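Local atomic coordinates of beta-glucosidase (PDB entry 5M6G), a protein that probably hydrolyses terminal, non-reducing beta-D-glucosyl residues, releasing beta-D-glucose, as a two-domain glycoside hydrolase of family 3. Residues A[145-150]-A[191-196]; A[179-184]-A[234-239]; A[185-190]-A[593-598]; A[197-202]-A[584-589]. One frame throughout, in Å; residues are numbered along the deposited sequence.

Interaction 1: residues A[145-150]-A[191-196]; sequences HNIGLG and GRTYES. With SOR (sorbitol), chain L.
Tyr194 lies alongside His145, its CB against the methyl CG2 of Ile147, 3.9 Å off. CG stands between the backbone N and the carbonyl carbon (chi1 71°), which turns one ring edge to the imidazole: CD1 comes 3.4 Å from CG of His145, and CE1 sits over the centre of its face, making an edge-to-face pair. The hydroxyl OH is hydrogen-bonded to Tyr503 O, while His145 NE2 is held by Gly447 O. His145 is the N-cap residue of helix 146-152, and the 3-10 segment 193-195 packs against this helix start in the TIM-barrel-type N-terminal domain of family 3. Two carbonyls meet it there: Ile147 N bonds to Tyr194 O at 3.0 Å, and Asn146 ND2 bonds to Glu195 O at 2.8 Å, approaching from above the carbonyl plane. Glu195 in turn positions Arg192, whose NE and NH2 both grip OE2, NE at 2.8 Å, and NH2 also donates to O1 of sorbitol at 2.8 Å. Arginine suits the place by serving carboxylate and sugar alcohol with one guanidinium. Replacing Arg192 by a methionine would probably leave Glu195 without its charge mate and sorbitol O1 without this donor. Trp448 NE1 also bonds to Glu195 OE2.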
loop_
_atom_site.group_PDB
_atom_site.type_symbol
_atom_site.label_atom_id
_atom_site.label_comp_id
_atom_site.label_asym_id
_atom_site.label_seq_id
_atom_site.Cartn_x
_atom_site.Cartn_y
_atom_site.Cartn_z
ATOM N N HIS A 145 -7.621 -2.576 1.861
ATOM C CA HIS A 145 -6.675 -2.128 0.852
ATOM C C HIS A 145 -7.277 -0.987 0.028
ATOM O O HIS A 145 -8.487 -0.714 0.062
ATOM C CB HIS A 145 -6.249 -3.286 -0.051
ATOM C CG HIS A 145 -5.069 -4.056 0.465
ATOM N ND1 HIS A 145 -3.836 -3.476 0.696
ATOM C CD2 HIS A 145 -4.939 -5.362 0.801
ATOM C CE1 HIS A 145 -2.993 -4.395 1.132
ATOM N NE2 HIS A 145 -3.640 -5.549 1.215
ATOM N N ASN A 146 -6.396 -0.320 -0.720
ATOM C CA ASN A 146 -6.746 0.934 -1.385
ATOM C C ASN A 146 -7.967 0.807 -2.299
ATOM O O ASN A 146 -8.777 1.738 -2.378
ATOM C CB ASN A 146 -5.545 1.452 -2.184
ATOM C CG ASN A 146 -4.519 2.137 -1.301
ATOM O OD1 ASN A 146 -4.773 2.368 -0.126
ATOM N ND2 ASN A 146 -3.363 2.484 -1.871
ATOM N N ILE A 147 -8.114 -0.310 -3.014
ATOM C CA ILE A 147 -9.219 -0.392 -3.971
ATOM C C ILE A 147 -10.557 -0.245 -3.247
ATOM O O ILE A 147 -11.425 0.525 -3.675
ATOM C CB ILE A 147 -9.135 -1.685 -4.812
ATOM C CG1 ILE A 147 -10.265 -1.732 -5.849
ATOM C CG2 ILE A 147 -9.183 -2.953 -3.937
ATOM C CD1 ILE A 147 -10.166 -2.900 -6.818
ATOM N N GLY A 148 -10.719 -0.922 -2.102
ATOM C CA GLY A 148 -11.930 -0.738 -1.313
ATOM C C GLY A 148 -12.050 0.662 -0.743
ATOM O O GLY A 148 -13.145 1.231 -0.698
ATOM N N LEU A 149 -10.924 1.246 -0.306
ATOM C CA LEU A 149 -10.947 2.638 0.131
ATOM C C LEU A 149 -11.411 3.561 -0.993
ATOM O O LEU A 149 -12.171 4.505 -0.751
ATOM C CB LEU A 149 -9.566 3.052 0.645
ATOM C CG LEU A 149 -9.092 2.274 1.886
ATOM C CD1 LEU A 149 -7.771 2.870 2.455
ATOM C CD2 LEU A 149 -10.183 2.198 2.996
ATOM N N GLY A 150 -10.967 3.307 -2.227
ATOM C CA GLY A 150 -11.459 4.098 -3.348
ATOM C C GLY A 150 -12.953 3.929 -3.539
ATOM O O GLY A 150 -13.666 4.885 -3.852
ATOM N N GLY A 191 -1.142 -7.428 -10.728
ATOM C CA GLY A 191 -1.129 -7.923 -9.367
ATOM C C GLY A 191 -1.196 -6.853 -8.295
ATOM O O GLY A 191 -1.332 -7.196 -7.117
ATOM N N ARG A 192 -1.096 -5.574 -8.661
ATOM C CA ARG A 192 -1.207 -4.497 -7.686
ATOM C C ARG A 192 -2.468 -3.663 -7.887
ATOM O O ARG A 192 -2.572 -2.555 -7.345
ATOM C CB ARG A 192 0.042 -3.609 -7.730
ATOM C CG ARG A 192 1.325 -4.403 -7.852
ATOM C CD ARG A 192 2.550 -3.550 -7.520
ATOM N NE ARG A 192 2.652 -3.263 -6.095
ATOM C CZ ARG A 192 3.761 -2.810 -5.507
ATOM N NH1 ARG A 192 4.853 -2.598 -6.236
ATOM N NH2 ARG A 192 3.784 -2.575 -4.197
ATOM N N THR A 193 -3.434 -4.176 -8.657
ATOM C CA THR A 193 -4.688 -3.456 -8.835
ATOM C C THR A 193 -5.308 -3.084 -7.490
ATOM O O THR A 193 -5.887 -2.002 -7.344
ATOM C CB THR A 193 -5.660 -4.303 -9.665
ATOM O OG1 THR A 193 -5.116 -4.493 -10.979
ATOM C CG2 THR A 193 -7.029 -3.625 -9.777
ATOM N N TYR A 194 -5.181 -3.959 -6.488
ATOM C CA TYR A 194 -5.809 -3.673 -5.200
ATOM C C TYR A 194 -5.094 -2.571 -4.442
ATOM O O TYR A 194 -5.673 -1.997 -3.514
ATOM C CB TYR A 194 -5.883 -4.929 -4.328
ATOM C CG TYR A 194 -4.570 -5.464 -3.759
ATOM C CD1 TYR A 194 -3.998 -4.926 -2.597
ATOM C CD2 TYR A 194 -3.940 -6.541 -4.350
ATOM C CE1 TYR A 194 -2.814 -5.450 -2.073
ATOM C CE2 TYR A 194 -2.767 -7.060 -3.841
ATOM C CZ TYR A 194 -2.212 -6.517 -2.702
ATOM O OH TYR A 194 -1.051 -7.060 -2.208
ATOM N N GLU A 195 -3.848 -2.269 -4.800
ATOM C CA GLU A 195 -3.162 -1.157 -4.161
ATOM C C GLU A 195 -3.540 0.185 -4.766
ATOM O O GLU A 195 -3.055 1.218 -4.302
ATOM C CB GLU A 195 -1.652 -1.368 -4.249
ATOM C CG GLU A 195 -1.228 -2.699 -3.655
ATOM C CD GLU A 195 0.254 -2.754 -3.375
ATOM O OE1 GLU A 195 0.734 -1.920 -2.579
ATOM O OE2 GLU A 195 0.928 -3.633 -3.951
ATOM N N SER A 196 -4.395 0.195 -5.786
ATOM C CA SER A 196 -4.813 1.419 -6.453
ATOM C C SER A 196 -6.170 1.871 -5.929
ATOM O O SER A 196 -7.088 1.062 -5.759
ATOM C CB SER A 196 -4.883 1.197 -7.969
ATOM O OG SER A 196 -5.454 2.297 -8.662
HETATM C C1 SOR L . 6.862 -1.023 -3.339
HETATM C C2 SOR L . 7.342 -1.438 -1.959
HETATM C C3 SOR L . 8.528 -2.386 -2.114
HETATM C C4 SOR L . 8.826 -3.112 -0.805
HETATM C C5 SOR L . 9.583 -4.428 -1.009
HETATM C C6 SOR L . 9.507 -5.225 0.290
HETATM O O1 SOR L . 5.515 -0.622 -3.295
HETATM O O2 SOR L . 7.725 -0.291 -1.221
HETATM O O3 SOR L . 9.646 -1.634 -2.507
HETATM O O4 SOR L . 9.569 -2.266 0.050
HETATM O O5 SOR L . 9.053 -5.188 -2.088
HETATM O O6 SOR L . 9.824 -6.581 0.057
#

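Interaction 2: residues A[179-184]-A[234-239]; sequences APCVCV and VGDGGT
Beside the sorbitol pocket, the loop after strand 176-177 meets the loop after strand 229-233, and the carboxylate of Asp236 lies against the disulfide-bonded Cys183. Its OD2 is 3.2 Å from Cys183 CB and OD1 3.3 Å from the same methylene, so the flat group rests on carbon, with Cys181 SG farther off. The two cysteines, separated by one residue, Val182, close a small ring (SG to SG 2.1 Å), which is likely to stiffen the backbone where it passes Asp236. A chi1 of 51° folds the Asp236 carboxylate toward Cys183 CB; OD2 is hydrogen-bonded to His232 ND1. Both loops follow strands of the TIM-barrel-type domain, at the C-terminal ends where such enzymes hold their substrates, and His232 itself binds sorbitol, consistent with a second-shell role for Asp236 in orienting the imidazole. Farther along, the loops meet through backbone atoms and a water. Water 1 accepts from Val184 N at 2.8 Å and from Gly237 N at 2.9 Å, bridging two buried residues. Beside it, Gly237 CA approaches Val184 O at 3.2 Å in a CA-H...O contact; glycine suits this position because a beta carbon would run into that carbonyl oxygen.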
loop_
_atom_site.group_PDB
_atom_site.type_symbol
_atom_site.label_atom_id
_atom_site.label_comp_id
_atom_site.label_asym_id
_atom_site.label_seq_id
_atom_site.Cartn_x
_atom_site.Cartn_y
_atom_site.Cartn_z
ATOM N N ALA A 179 3.855 4.645 1.373
ATOM C CA ALA A 179 2.416 4.753 1.151
ATOM C C ALA A 179 2.057 6.233 1.059
ATOM O O ALA A 179 2.665 7.059 1.752
ATOM C CB ALA A 179 1.629 4.069 2.296
ATOM N N PRO A 180 1.045 6.579 0.251
ATOM C CA PRO A 180 0.159 5.692 -0.523
ATOM C C PRO A 180 0.606 5.372 -1.951
ATOM O O PRO A 180 1.277 6.190 -2.594
ATOM C CB PRO A 180 -1.143 6.491 -0.577
ATOM C CG PRO A 180 -0.668 7.918 -0.679
ATOM C CD PRO A 180 0.526 7.960 0.292
ATOM N N CYS A 181 0.227 4.195 -2.446
ATOM C CA CYS A 181 0.227 3.973 -3.890
ATOM C C CYS A 181 -0.803 4.903 -4.521
ATOM O O CYS A 181 -2.005 4.764 -4.262
ATOM C CB CYS A 181 -0.103 2.512 -4.246
ATOM S SG CYS A 181 0.410 1.920 -5.947
ATOM N N VAL A 182 -0.340 5.872 -5.313
ATOM C CA VAL A 182 -1.209 6.730 -6.104
ATOM C C VAL A 182 -1.311 6.219 -7.537
ATOM O O VAL A 182 -1.806 6.924 -8.426
ATOM C CB VAL A 182 -0.745 8.195 -6.040
ATOM C CG1 VAL A 182 -0.660 8.654 -4.570
ATOM C CG2 VAL A 182 0.602 8.384 -6.750
ATOM N N CYS A 183 -0.833 4.998 -7.770
ATOM C CA CYS A 183 -1.031 4.259 -9.006
ATOM C C CYS A 183 -2.485 4.304 -9.454
ATOM O O CYS A 183 -3.401 4.111 -8.652
ATOM C CB CYS A 183 -0.588 2.805 -8.785
ATOM S SG CYS A 183 -1.222 1.952 -7.224
ATOM N N VAL A 184 -2.686 4.559 -10.746
ATOM C CA VAL A 184 -4.001 4.519 -11.379
ATOM C C VAL A 184 -4.049 3.220 -12.173
ATOM O O VAL A 184 -3.463 3.123 -13.254
ATOM C CB VAL A 184 -4.227 5.742 -12.271
ATOM C CG1 VAL A 184 -5.572 5.660 -12.942
ATOM C CG2 VAL A 184 -4.114 7.020 -11.448
ATOM N N VAL A 234 6.510 6.807 -12.594
ATOM C CA VAL A 234 5.111 7.163 -12.836
ATOM C C VAL A 234 4.601 6.241 -13.940
ATOM O O VAL A 234 5.366 5.828 -14.815
ATOM C CB VAL A 234 4.935 8.667 -13.213
ATOM C CG1 VAL A 234 5.829 9.054 -14.395
ATOM C CG2 VAL A 234 3.462 9.008 -13.501
ATOM N N GLY A 235 3.318 5.894 -13.883
ATOM C CA GLY A 235 2.717 5.024 -14.877
ATOM C C GLY A 235 2.675 3.560 -14.513
ATOM O O GLY A 235 2.459 2.726 -15.400
ATOM N N ASP A 236 2.888 3.212 -13.236
ATOM C CA ASP A 236 2.911 1.800 -12.865
ATOM C C ASP A 236 1.573 1.111 -13.160
ATOM O O ASP A 236 1.550 -0.086 -13.459
ATOM C CB ASP A 236 3.318 1.645 -11.387
ATOM C CG ASP A 236 2.506 2.526 -10.437
ATOM O OD1 ASP A 236 1.832 3.477 -10.883
ATOM O OD2 ASP A 236 2.558 2.270 -9.220
ATOM N N GLY A 237 0.460 1.849 -13.135
ATOM C CA GLY A 237 -0.844 1.278 -13.455
ATOM C C GLY A 237 -1.152 1.191 -14.933
ATOM O O GLY A 237 -2.217 0.699 -15.329
ATOM N N GLY A 238 -0.235 1.663 -15.777
ATOM C CA GLY A 238 -0.475 1.719 -17.203
ATOM C C GLY A 238 0.271 0.710 -18.043
ATOM O O GLY A 238 0.250 0.826 -19.277
ATOM N N THR A 239 0.931 -0.278 -17.437
ATOM C CA THR A 239 1.766 -1.185 -18.210
ATOM C C THR A 239 0.910 -2.043 -19.130
ATOM O O THR A 239 -0.227 -2.393 -18.806
ATOM C CB THR A 239 2.607 -2.086 -17.299
ATOM O OG1 THR A 239 1.760 -2.869 -16.445
ATOM C CG2 THR A 239 3.565 -1.252 -16.453
HETATM O O HOH W 1 -0.459 4.565 -12.524
#

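Interaction 3: residues A[185-190]-A[593-598]; sequences ARDDRW and QLPIND. With MG (magnesium ion), chain D.
Arg186 lays its guanidinium flat over the side-chain amide of Asn597: the planes are 11° apart, and Asn597 CG sits 3.5 Å above the arginine plane, over its centre. Bends at chi2 and chi3 swing the guanidinium to this position. The backbone O of Arg186 separately accepts from Asn597 ND2 at 2.9 Å, in the carbonyl plane and on a lone pair. The amide's other end, OD1, binds the magnesium ion beside Ile596 O, which lies 2.3 Å from the metal; waters 2 and 6 and Glu199 OE1 are its other ligands in the model. Arg186 NH2 also bonds to Glu199 O, and waters 4 and 5 link the guanidinium to Asp598 O. Farther on, the Asp187-Trp190 type I turn carries a second arginine. Asp187 OD1 takes Arg189 N, forming an Asx turn, and also Arg189 NE at 2.9 Å, while OD2 takes NH2 at 2.8 Å. Held this way, Arg189 slides past Leu594, with its CG 3.7 Å from Leu594 CD1 and Leu594 CB over one face of its guanidinium. With an alanine in place of Asp187, the Arg189 guanidinium would probably lose its charge partner and fixed rotation, and the turn its Asx acceptor. Asparagine suits its place by offering an oxygen to the metal and an N-H to the neighbouring loop. Magnesium on OD1 is likely to polarise the amide and sharpen ND2 as a donor, and the one amide, shared between metal and carbonyl, joins the N-terminal and C-terminal domains.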
loop_
_atom_site.group_PDB
_atom_site.type_symbol
_atom_site.label_atom_id
_atom_site.label_comp_id
_atom_site.label_asym_id
_atom_site.label_seq_id
_atom_site.Cartn_x
_atom_site.Cartn_y
_atom_site.Cartn_z
ATOM N N ALA A 185 -4.738 2.213 -11.638
ATOM C CA ALA A 185 -4.706 0.873 -12.218
ATOM C C ALA A 185 -5.676 0.811 -13.393
ATOM O O ALA A 185 -6.894 0.886 -13.203
ATOM C CB ALA A 185 -5.049 -0.178 -11.165
ATOM N N ARG A 186 -5.136 0.659 -14.604
ATOM C CA ARG A 186 -5.933 0.617 -15.822
ATOM C C ARG A 186 -6.128 -0.786 -16.382
ATOM O O ARG A 186 -6.895 -0.944 -17.337
ATOM C CB ARG A 186 -5.284 1.493 -16.912
ATOM C CG ARG A 186 -4.933 2.893 -16.457
ATOM C CD ARG A 186 -6.145 3.800 -16.421
ATOM N NE ARG A 186 -6.652 4.106 -17.764
ATOM C CZ ARG A 186 -7.817 4.713 -17.981
ATOM N NH1 ARG A 186 -8.223 4.974 -19.220
ATOM N NH2 ARG A 186 -8.578 5.066 -16.949
ATOM N N ASP A 187 -5.455 -1.801 -15.842
ATOM C CA ASP A 187 -5.576 -3.166 -16.357
ATOM C C ASP A 187 -5.679 -4.144 -15.189
ATOM O O ASP A 187 -4.686 -4.416 -14.503
ATOM C CB ASP A 187 -4.396 -3.518 -17.267
ATOM C CG ASP A 187 -4.657 -4.756 -18.104
ATOM O OD1 ASP A 187 -5.078 -5.783 -17.535
ATOM O OD2 ASP A 187 -4.445 -4.701 -19.340
ATOM N N ASP A 188 -6.870 -4.714 -15.001
ATOM C CA ASP A 188 -7.148 -5.526 -13.819
ATOM C C ASP A 188 -6.261 -6.762 -13.719
ATOM O O ASP A 188 -6.201 -7.376 -12.656
ATOM C CB ASP A 188 -8.625 -5.944 -13.814
ATOM C CG ASP A 188 -9.551 -4.792 -13.501
ATOM O OD1 ASP A 188 -9.050 -3.716 -13.099
ATOM O OD2 ASP A 188 -10.780 -4.971 -13.638
ATOM N N ARG A 189 -5.583 -7.152 -14.798
ATOM C CA ARG A 189 -4.661 -8.277 -14.709
ATOM C C ARG A 189 -3.490 -7.996 -13.778
ATOM O O ARG A 189 -2.823 -8.939 -13.338
ATOM C CB ARG A 189 -4.143 -8.618 -16.105
ATOM C CG ARG A 189 -5.195 -9.303 -16.953
ATOM C CD ARG A 189 -4.718 -9.488 -18.367
ATOM N NE ARG A 189 -4.784 -8.238 -19.108
ATOM C CZ ARG A 189 -4.640 -8.146 -20.430
ATOM N NH1 ARG A 189 -4.424 -9.237 -21.152
ATOM N NH2 ARG A 189 -4.703 -6.962 -21.026
ATOM N N TRP A 190 -3.225 -6.722 -13.492
ATOM C CA TRP A 190 -2.092 -6.322 -12.664
ATOM C C TRP A 190 -2.225 -6.848 -11.240
ATOM O O TRP A 190 -3.273 -6.708 -10.608
ATOM C CB TRP A 190 -2.000 -4.803 -12.643
ATOM C CG TRP A 190 -0.732 -4.257 -12.063
ATOM C CD1 TRP A 190 0.508 -4.844 -12.073
ATOM C CD2 TRP A 190 -0.569 -2.986 -11.421
ATOM N NE1 TRP A 190 1.428 -4.014 -11.473
ATOM C CE2 TRP A 190 0.797 -2.866 -11.067
ATOM C CE3 TRP A 190 -1.444 -1.933 -11.112
ATOM C CZ2 TRP A 190 1.306 -1.739 -10.415
ATOM C CZ3 TRP A 190 -0.930 -0.809 -10.456
ATOM C CH2 TRP A 190 0.431 -0.724 -10.121
ATOM N N GLN A 593 -12.120 -8.035 -22.643
ATOM C CA GLN A 593 -12.200 -6.579 -22.701
ATOM C C GLN A 593 -11.043 -5.889 -21.997
ATOM O O GLN A 593 -10.856 -4.680 -22.190
ATOM C CB GLN A 593 -13.496 -6.078 -22.065
ATOM C CG GLN A 593 -14.789 -6.408 -22.828
ATOM C CD GLN A 593 -16.015 -6.132 -21.977
ATOM O OE1 GLN A 593 -16.070 -6.523 -20.806
ATOM N NE2 GLN A 593 -16.986 -5.424 -22.541
ATOM N N LEU A 594 -10.296 -6.596 -21.154
ATOM C CA LEU A 594 -9.199 -5.949 -20.447
ATOM C C LEU A 594 -8.141 -5.479 -21.443
ATOM O O LEU A 594 -7.829 -6.190 -22.397
ATOM C CB LEU A 594 -8.573 -6.890 -19.416
ATOM C CG LEU A 594 -9.541 -7.458 -18.388
ATOM C CD1 LEU A 594 -8.752 -8.176 -17.307
ATOM C CD2 LEU A 594 -10.387 -6.330 -17.805
ATOM N N PRO A 595 -7.597 -4.268 -21.234
ATOM C CA PRO A 595 -7.985 -3.326 -20.172
ATOM C C PRO A 595 -9.319 -2.633 -20.454
ATOM O O PRO A 595 -9.555 -2.230 -21.599
ATOM C CB PRO A 595 -6.841 -2.308 -20.183
ATOM C CG PRO A 595 -6.391 -2.304 -21.638
ATOM C CD PRO A 595 -6.481 -3.746 -22.051
ATOM N N ILE A 596 -10.185 -2.498 -19.446
ATOM C CA ILE A 596 -11.457 -1.804 -19.611
ATOM C C ILE A 596 -11.503 -0.639 -18.637
ATOM O O ILE A 596 -11.186 -0.791 -17.448
ATOM C CB ILE A 596 -12.664 -2.747 -19.428
ATOM C CG1 ILE A 596 -13.965 -1.992 -19.733
ATOM C CG2 ILE A 596 -12.669 -3.396 -18.035
ATOM C CD1 ILE A 596 -15.177 -2.900 -19.938
ATOM N N ASN A 597 -11.871 0.532 -19.142
ATOM C CA ASN A 597 -11.846 1.731 -18.325
ATOM C C ASN A 597 -12.959 2.662 -18.756
ATOM O O ASN A 597 -13.355 2.688 -19.925
ATOM C CB ASN A 597 -10.499 2.449 -18.420
ATOM C CG ASN A 597 -9.375 1.621 -17.863
ATOM O OD1 ASN A 597 -9.200 1.546 -16.654
ATOM N ND2 ASN A 597 -8.603 0.986 -18.744
ATOM N N ASP A 598 -13.448 3.428 -17.786
ATOM C CA ASP A 598 -14.516 4.386 -18.012
ATOM C C ASP A 598 -14.202 5.263 -19.217
ATOM O O ASP A 598 -13.095 5.799 -19.341
ATOM C CB ASP A 598 -14.694 5.243 -16.756
ATOM C CG ASP A 598 -16.023 5.956 -16.720
ATOM O OD1 ASP A 598 -17.036 5.321 -17.052
ATOM O OD2 ASP A 598 -16.048 7.152 -16.360
HETATM MG MG MG D . -10.264 -0.262 -15.392
HETATM O O HOH W 2 -8.554 -0.841 -14.125
HETATM O O HOH W 3 -8.980 -3.031 -16.797
HETATM O O HOH W 4 -10.918 5.835 -20.482
HETATM O O HOH W 5 -10.897 6.539 -17.562
HETATM O O HOH W 6 -11.325 -2.166 -14.706
#

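Interaction 4: residues A[197-202]-A[584-589]; sequences FGEKSE and PMTWMR. With MG (magnesium ion), chain D.
A magnesium site at the seam between the TIM-barrel-type N-terminal domain and the C-terminal domain of family 3 brings Glu199 together with Thr586. Glu199 OE1 binds the metal at 2.2 Å, alongside Asn597 OD1, Ile596 O and waters 2 and 6, and also accepts from Thr586 N at 2.8 Å, a nearly straight bond (175°) whose donor stands well above the carboxylate plane. The second oxygen, OE2, receives the threonine hydroxyl, OG1, at 2.7 Å on its syn side. One residue thus grips both oxygens and fixes the rotation of the carboxylate that faces the ion; Asp598 N adds another donor to OE2. The glutamate chain is extended beyond CG, giving the length to span from one domain to the other. Threonine suits the opposing position because its hydroxyl and backbone N-H present two donors to one carboxylate, while its carbonyl O is hydrogen-bonded to metal-bound water 6. The backbones meet as well: Glu199 N bonds to Pro584 O at 3.1 Å. At the backbone angles of Gly198 a beta carbon would be jammed against Phe197 O and would crowd Pro584 O; the Met585 methyl CE comes within 3.6 Å of Gly198 CA, a bend at chi2 turning the thioether there. Beside it the buried Phe197 O, which has no polar partner in the model, faces the ring carbon CB of Pro584 at 3.5 Å.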
loop_
_atom_site.group_PDB
_atom_site.type_symbol
_atom_site.label_atom_id
_atom_site.label_comp_id
_atom_site.label_asym_id
_atom_site.label_seq_id
_atom_site.Cartn_x
_atom_site.Cartn_y
_atom_site.Cartn_z
ATOM N N PHE A 197 -6.305 3.174 -5.696
ATOM C CA PHE A 197 -7.599 3.719 -5.311
ATOM C C PHE A 197 -8.626 3.676 -6.442
ATOM O O PHE A 197 -9.827 3.815 -6.181
ATOM C CB PHE A 197 -7.440 5.152 -4.834
ATOM C CG PHE A 197 -6.718 5.278 -3.534
ATOM C CD1 PHE A 197 -7.320 4.864 -2.354
ATOM C CD2 PHE A 197 -5.445 5.837 -3.486
ATOM C CE1 PHE A 197 -6.659 5.001 -1.123
ATOM C CE2 PHE A 197 -4.782 5.984 -2.273
ATOM C CZ PHE A 197 -5.388 5.555 -1.086
ATOM N N GLY A 198 -8.207 3.504 -7.683
ATOM C CA GLY A 198 -9.192 3.413 -8.745
ATOM C C GLY A 198 -8.564 3.650 -10.095
ATOM O O GLY A 198 -7.404 4.038 -10.216
ATOM N N GLU A 199 -9.369 3.405 -11.128
ATOM C CA GLU A 199 -8.891 3.506 -12.500
ATOM C C GLU A 199 -8.888 4.933 -13.028
ATOM O O GLU A 199 -8.315 5.178 -14.095
ATOM C CB GLU A 199 -9.750 2.633 -13.420
ATOM C CG GLU A 199 -11.105 3.239 -13.717
ATOM C CD GLU A 199 -12.009 2.313 -14.515
ATOM O OE1 GLU A 199 -11.721 1.098 -14.571
ATOM O OE2 GLU A 199 -13.009 2.806 -15.077
ATOM N N LYS A 200 -9.531 5.871 -12.338
ATOM C CA LYS A 200 -9.615 7.250 -12.796
ATOM C C LYS A 200 -8.695 8.123 -11.963
ATOM O O LYS A 200 -8.638 7.989 -10.738
ATOM C CB LYS A 200 -11.043 7.782 -12.720
ATOM C CG LYS A 200 -12.004 7.037 -13.627
ATOM C CD LYS A 200 -13.419 7.567 -13.490
ATOM C CE LYS A 200 -13.568 8.934 -14.116
ATOM N NZ LYS A 200 -14.038 8.804 -15.512
ATOM N N SER A 201 -7.975 9.022 -12.640
ATOM C CA SER A 201 -7.071 9.922 -11.931
ATOM C C SER A 201 -7.782 10.683 -10.819
ATOM O O SER A 201 -7.165 10.982 -9.795
ATOM C CB SER A 201 -6.425 10.904 -12.917
ATOM O OG SER A 201 -7.414 11.751 -13.452
ATOM N N GLU A 202 -9.068 11.021 -11.013
ATOM C CA GLU A 202 -9.882 11.585 -9.936
ATOM C C GLU A 202 -9.796 10.737 -8.674
ATOM O O GLU A 202 -9.648 11.258 -7.565
ATOM C CB GLU A 202 -11.345 11.698 -10.391
ATOM C CG GLU A 202 -12.377 11.470 -9.270
ATOM C CD GLU A 202 -13.508 10.503 -9.652
ATOM O OE1 GLU A 202 -13.970 10.525 -10.812
ATOM O OE2 GLU A 202 -13.939 9.718 -8.782
ATOM N N PRO A 584 -14.885 1.598 -8.028
ATOM C CA PRO A 584 -13.742 2.417 -8.444
ATOM C C PRO A 584 -13.055 1.928 -9.710
ATOM O O PRO A 584 -12.200 2.645 -10.246
ATOM C CB PRO A 584 -12.801 2.293 -7.233
ATOM C CG PRO A 584 -13.052 0.882 -6.756
ATOM C CD PRO A 584 -14.542 0.669 -6.929
ATOM N N MET A 585 -13.365 0.713 -10.167
ATOM C CA MET A 585 -12.913 0.188 -11.449
ATOM C C MET A 585 -14.137 -0.249 -12.239
ATOM O O MET A 585 -15.136 -0.687 -11.662
ATOM C CB MET A 585 -11.954 -1.023 -11.307
ATOM C CG MET A 585 -10.478 -0.720 -10.974
ATOM S SD MET A 585 -10.294 -0.032 -9.326
ATOM C CE MET A 585 -8.524 -0.149 -8.996
ATOM N N THR A 586 -14.051 -0.130 -13.562
ATOM C CA THR A 586 -15.088 -0.660 -14.438
ATOM C C THR A 586 -15.050 -2.189 -14.422
ATOM O O THR A 586 -13.979 -2.795 -14.510
ATOM C CB THR A 586 -14.878 -0.125 -15.857
ATOM O OG1 THR A 586 -15.047 1.300 -15.865
ATOM C CG2 THR A 586 -15.866 -0.736 -16.815
ATOM N N TRP A 587 -16.214 -2.823 -14.314
ATOM C CA TRP A 587 -16.291 -4.272 -14.133
ATOM C C TRP A 587 -16.564 -4.959 -15.470
ATOM O O TRP A 587 -17.612 -4.730 -16.085
ATOM C CB TRP A 587 -17.371 -4.631 -13.115
ATOM C CG TRP A 587 -17.229 -6.008 -12.548
ATOM C CD1 TRP A 587 -17.271 -7.193 -13.234
ATOM C CD2 TRP A 587 -17.036 -6.350 -11.165
ATOM N NE1 TRP A 587 -17.111 -8.254 -12.358
ATOM C CE2 TRP A 587 -16.962 -7.759 -11.086
ATOM C CE3 TRP A 587 -16.914 -5.600 -9.989
ATOM C CZ2 TRP A 587 -16.765 -8.429 -9.880
ATOM C CZ3 TRP A 587 -16.722 -6.276 -8.786
ATOM C CH2 TRP A 587 -16.653 -7.670 -8.743
ATOM N N MET A 588 -15.662 -5.855 -15.871
ATOM C CA MET A 588 -15.687 -6.451 -17.205
ATOM C C MET A 588 -16.914 -7.344 -17.433
ATOM O O MET A 588 -17.387 -8.042 -16.526
ATOM C CB MET A 588 -14.420 -7.283 -17.419
ATOM C CG MET A 588 -14.423 -8.593 -16.612
ATOM S SD MET A 588 -12.845 -9.427 -16.470
ATOM C CE MET A 588 -12.272 -8.803 -14.882
ATOM N N ARG A 589 -17.426 -7.327 -18.678
ATOM C CA ARG A 589 -18.314 -8.393 -19.137
ATOM C C ARG A 589 -17.521 -9.640 -19.484
ATOM O O ARG A 589 -18.059 -10.753 -19.455
ATOM C CB ARG A 589 -19.108 -7.978 -20.383
ATOM C CG ARG A 589 -20.292 -7.090 -20.130
ATOM C CD ARG A 589 -21.143 -6.923 -21.398
ATOM N NE ARG A 589 -22.109 -5.850 -21.207
ATOM C CZ ARG A 589 -23.241 -5.978 -20.527
ATOM N NH1 ARG A 589 -23.558 -7.143 -19.965
ATOM N NH2 ARG A 589 -24.049 -4.936 -20.395
HETATM MG MG MG D . -10.264 -0.262 -15.392
HETATM O O HOH W 6 -11.325 -2.166 -14.706
HETATM O O HOH W 2 -8.554 -0.841 -14.125
#

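How the interactions relate
All four contacts draw on the single loop between strand 176-177 and helix 201-206. Interactions 1 and 2 lie deeper, within the N-terminal domain and close to the sorbitol pocket; an aromatic pair and hydrogen bonds to backbone carbonyls make the first, carboxylate packing on a disulfide-bonded cysteine and a bridging water the second. Ser196 OG joins them through Cys183 O, and also reaches Ala185 N of interaction 3. Interactions 3 and 4 lie farther from the chain centre and cross to the C-terminal domain, relying on charge, waters 2 and 6 and one shared magnesium ion. The Lys200-Asp598 salt bridge connects them again; both are largely buried, interaction 3 reaching the surface at Pro595.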